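Local coordinates for alcohol dehydrogenase IV (Corynebacterium glutamicum, PDB 3IV7), which probably acts as an NAD-dependent maleylacetate reductase of the iron-containing alcohol dehydrogenase family, at residues L240-C245 against Q258-V263. Sequence-based numbering, arbitrary orientation.
Sequences LHHKIC and QTHATV
Two imidazoles, His-241 and His-260, are joined nitrogen to nitrogen in the protein interior: NE2 of His-241 lies 2.8 Å from ND1 of His-260 in a hydrogen bond bent to 152°, and either nitrogen could be the donor. The two ring planes are inclined at 50°. His-241 reaches across because its CG is anti to the backbone N (chi1 168°), which carries the ring out to the helix containing 258-263. ND1 of His-260 lies near the plane of the His-241 ring, at its edge.

Cys-245, one turn further along, is wedged against both rings: SG lies over one face of His-241, offset toward the rim, and over a face of His-260. Its CB sits over that same face of His-260, 3.7 Å from the ring centroid in a CH-pi contact. The sulfur also packs against CB of Val-263 at 3.9 Å and CG2 of Thr-259 at 4.0 Å. On the same side of the His-241 ring as the sulfur, CG1 of Val-263 comes obliquely to 3.6 Å from ND1, and the same methyl meets CG2 of Ile-244. His-242 completes the aromatic cluster: the edge of His-260 points toward its face in an offset edge-to-face pair, centroids 5.7 Å apart.

Helices 240-250 and 256-271 thus meet through a buried aromatic cluster in the C-terminal, helical part of this family's fold. Helix 164-181 borders it, with Asp-180 and His-177 hydrogen-bonded to ND1 and NE2 of His-242. His-177, His-242 and His-256, whose ring meets that of His-260, probably correspond to metal-binding histidines of metal-dependent relatives. With a hydrogen on just one of the two facing nitrogens, the tautomers of His-241 and His-260 are probably coupled: whichever nitrogen donates, the other offers its lone pair.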
ATOM      1  N   LEU A 240      -3.803 -15.560 -15.434  1.00 27.40           N
ATOM      2  CA  LEU A 240      -3.414 -16.466 -16.548  1.00 27.36           C
ATOM      3  C   LEU A 240      -1.893 -16.580 -16.748  1.00 28.52           C
ATOM      4  O   LEU A 240      -1.366 -17.688 -16.884  1.00 27.03           O
ATOM      5  CB  LEU A 240      -4.063 -16.001 -17.854  1.00 26.53           C
ATOM      6  CG  LEU A 240      -3.766 -16.800 -19.152  1.00 26.83           C
ATOM      7  CD1 LEU A 240      -4.221 -18.253 -19.036  1.00 26.57           C
ATOM      8  CD2 LEU A 240      -4.415 -16.138 -20.345  1.00 24.52           C
ATOM      9  N   HIS A 241      -1.197 -15.439 -16.790  1.00 27.49           N
ATOM     10  CA  HIS A 241       0.241 -15.433 -17.034  1.00 24.74           C
ATOM     11  C   HIS A 241       0.966 -16.289 -16.054  1.00 26.66           C
ATOM     12  O   HIS A 241       1.778 -17.123 -16.445  1.00 27.57           O
ATOM     13  CB  HIS A 241       0.833 -14.020 -16.986  1.00 23.88           C
ATOM     14  CG  HIS A 241       2.323 -14.002 -16.955  1.00 31.24           C
ATOM     15  ND1 HIS A 241       3.086 -13.909 -18.092  1.00 27.21           N
ATOM     16  CD2 HIS A 241       3.198 -14.087 -15.918  1.00 28.03           C
ATOM     17  CE1 HIS A 241       4.365 -13.935 -17.763  1.00 26.45           C
ATOM     18  NE2 HIS A 241       4.459 -14.044 -16.450  1.00 25.43           N
ATOM     19  N   HIS A 242       0.676 -16.100 -14.771  1.00 25.86           N
ATOM     20  CA  HIS A 242       1.376 -16.831 -13.731  1.00 28.00           C
ATOM     21  C   HIS A 242       1.039 -18.299 -13.747  1.00 25.84           C
ATOM     22  O   HIS A 242       1.893 -19.120 -13.456  1.00 29.68           O
ATOM     23  CB  HIS A 242       1.109 -16.209 -12.340  1.00 27.38           C
ATOM     24  CG  HIS A 242       1.699 -14.852 -12.183  1.00 30.88           C
ATOM     25  ND1 HIS A 242       1.090 -13.719 -12.673  1.00 29.30           N
ATOM     26  CD2 HIS A 242       2.884 -14.451 -11.655  1.00 30.15           C
ATOM     27  CE1 HIS A 242       1.867 -12.674 -12.431  1.00 28.46           C
ATOM     28  NE2 HIS A 242       2.955 -13.091 -11.809  1.00 29.51           N
ATOM     29  N   LYS A 243      -0.201 -18.637 -14.056  1.00 25.99           N
ATOM     30  CA  LYS A 243      -0.587 -20.056 -14.133  1.00 27.15           C
ATOM     31  C   LYS A 243       0.207 -20.745 -15.259  1.00 28.87           C
ATOM     32  O   LYS A 243       0.749 -21.811 -15.062  1.00 28.03           O
ATOM     33  CB  LYS A 243      -2.082 -20.206 -14.378  1.00 29.38           C
ATOM     34  CG  LYS A 243      -3.000 -19.715 -13.247  1.00 27.15           C
ATOM     35  CD  LYS A 243      -2.579 -20.233 -11.885  1.00 35.03           C
ATOM     36  CE  LYS A 243      -3.555 -19.781 -10.794  1.00 39.69           C
ATOM     37  NZ  LYS A 243      -3.229 -20.419  -9.500  1.00 33.81           N
ATOM     38  N   ILE A 244       0.290 -20.094 -16.427  1.00 28.41           N
ATOM     39  CA  ILE A 244       1.075 -20.613 -17.541  1.00 27.50           C
ATOM     40  C   ILE A 244       2.543 -20.793 -17.115  1.00 28.53           C
ATOM     41  O   ILE A 244       3.116 -21.888 -17.251  1.00 26.93           O
ATOM     42  CB  ILE A 244       1.026 -19.673 -18.741  1.00 28.46           C
ATOM     43  CG1 ILE A 244      -0.362 -19.692 -19.386  1.00 25.49           C
ATOM     44  CG2 ILE A 244       2.097 -20.060 -19.752  1.00 28.20           C
ATOM     45  CD1 ILE A 244      -0.566 -18.627 -20.435  1.00 23.31           C
ATOM     46  N   CYS A 245       3.136 -19.742 -16.553  1.00 27.07           N
ATOM     47  CA  CYS A 245       4.542 -19.797 -16.150  1.00 28.47           C
ATOM     48  C   CYS A 245       4.844 -20.830 -15.080  1.00 31.66           C
ATOM     49  O   CYS A 245       5.911 -21.473 -15.111  1.00 29.34           O
ATOM     50  CB  CYS A 245       5.018 -18.412 -15.739  1.00 33.40           C
ATOM     51  SG  CYS A 245       5.044 -17.280 -17.179  1.00 29.90           S
ATOM     52  N   GLN A 258      13.277 -15.790 -17.859  1.00 30.61           N
ATOM     53  CA  GLN A 258      13.073 -15.819 -19.305  1.00 28.75           C
ATOM     54  C   GLN A 258      11.659 -16.279 -19.699  1.00 27.83           C
ATOM     55  O   GLN A 258      11.105 -15.803 -20.683  1.00 25.28           O
ATOM     56  CB  GLN A 258      14.097 -16.722 -19.991  1.00 27.26           C
ATOM     57  CG  GLN A 258      15.513 -16.153 -20.044  1.00 35.23           C
ATOM     58  CD  GLN A 258      16.234 -16.212 -18.704  1.00 35.38           C
ATOM     59  OE1 GLN A 258      15.785 -16.890 -17.758  1.00 32.17           O
ATOM     60  NE2 GLN A 258      17.328 -15.473 -18.601  1.00 36.40           N
ATOM     61  N   THR A 259      11.103 -17.231 -18.963  1.00 25.37           N
ATOM     62  CA  THR A 259       9.785 -17.747 -19.288  1.00 23.97           C
ATOM     63  C   THR A 259       8.752 -16.652 -19.023  1.00 24.42           C
ATOM     64  O   THR A 259       7.897 -16.367 -19.859  1.00 26.18           O
ATOM     65  CB  THR A 259       9.449 -19.009 -18.467  1.00 26.26           C
ATOM     66  OG1 THR A 259      10.320 -20.084 -18.872  1.00 22.27           O
ATOM     67  CG2 THR A 259       8.015 -19.422 -18.691  1.00 26.17           C
ATOM     68  N   HIS A 260       8.860 -16.018 -17.869  1.00 22.49           N
ATOM     69  CA  HIS A 260       7.986 -14.908 -17.542  1.00 24.19           C
ATOM     70  C   HIS A 260       8.120 -13.800 -18.593  1.00 25.28           C
ATOM     71  O   HIS A 260       7.127 -13.325 -19.109  1.00 25.53           O
ATOM     72  CB  HIS A 260       8.303 -14.359 -16.158  1.00 23.09           C
ATOM     73  CG  HIS A 260       7.670 -15.133 -15.059  1.00 33.33           C
ATOM     74  ND1 HIS A 260       6.409 -14.849 -14.590  1.00 29.73           N
ATOM     75  CD2 HIS A 260       8.084 -16.238 -14.389  1.00 33.62           C
ATOM     76  CE1 HIS A 260       6.096 -15.706 -13.635  1.00 36.63           C
ATOM     77  NE2 HIS A 260       7.088 -16.569 -13.505  1.00 33.78           N
ATOM     78  N   ALA A 261       9.364 -13.455 -18.949  1.00 24.10           N
ATOM     79  CA  ALA A 261       9.614 -12.410 -19.909  1.00 23.94           C
ATOM     80  C   ALA A 261       8.989 -12.723 -21.238  1.00 24.20           C
ATOM     81  O   ALA A 261       8.335 -11.867 -21.838  1.00 23.81           O
ATOM     82  CB  ALA A 261      11.125 -12.163 -20.077  1.00 24.19           C
ATOM     83  N   THR A 262       9.152 -13.959 -21.680  1.00 24.66           N
ATOM     84  CA  THR A 262       8.668 -14.394 -22.981  1.00 24.81           C
ATOM     85  C   THR A 262       7.149 -14.483 -23.054  1.00 26.33           C
ATOM     86  O   THR A 262       6.546 -14.029 -24.014  1.00 25.47           O
ATOM     87  CB  THR A 262       9.264 -15.750 -23.363  1.00 25.70           C
ATOM     88  OG1 THR A 262      10.692 -15.654 -23.370  1.00 25.51           O
ATOM     89  CG2 THR A 262       8.751 -16.215 -24.764  1.00 18.31           C
ATOM     90  N   VAL A 263       6.541 -15.044 -22.022  1.00 25.28           N
ATOM     91  CA  VAL A 263       5.103 -15.297 -22.023  1.00 24.12           C
ATOM     92  C   VAL A 263       4.246 -14.020 -21.886  1.00 24.15           C
ATOM     93  O   VAL A 263       3.161 -13.916 -22.496  1.00 22.98           O
ATOM     94  CB  VAL A 263       4.739 -16.310 -20.921  1.00 22.23           C
ATOM     95  CG1 VAL A 263       3.238 -16.371 -20.722  1.00 23.64           C
ATOM     96  CG2 VAL A 263       5.299 -17.694 -21.286  1.00 23.43           C
TER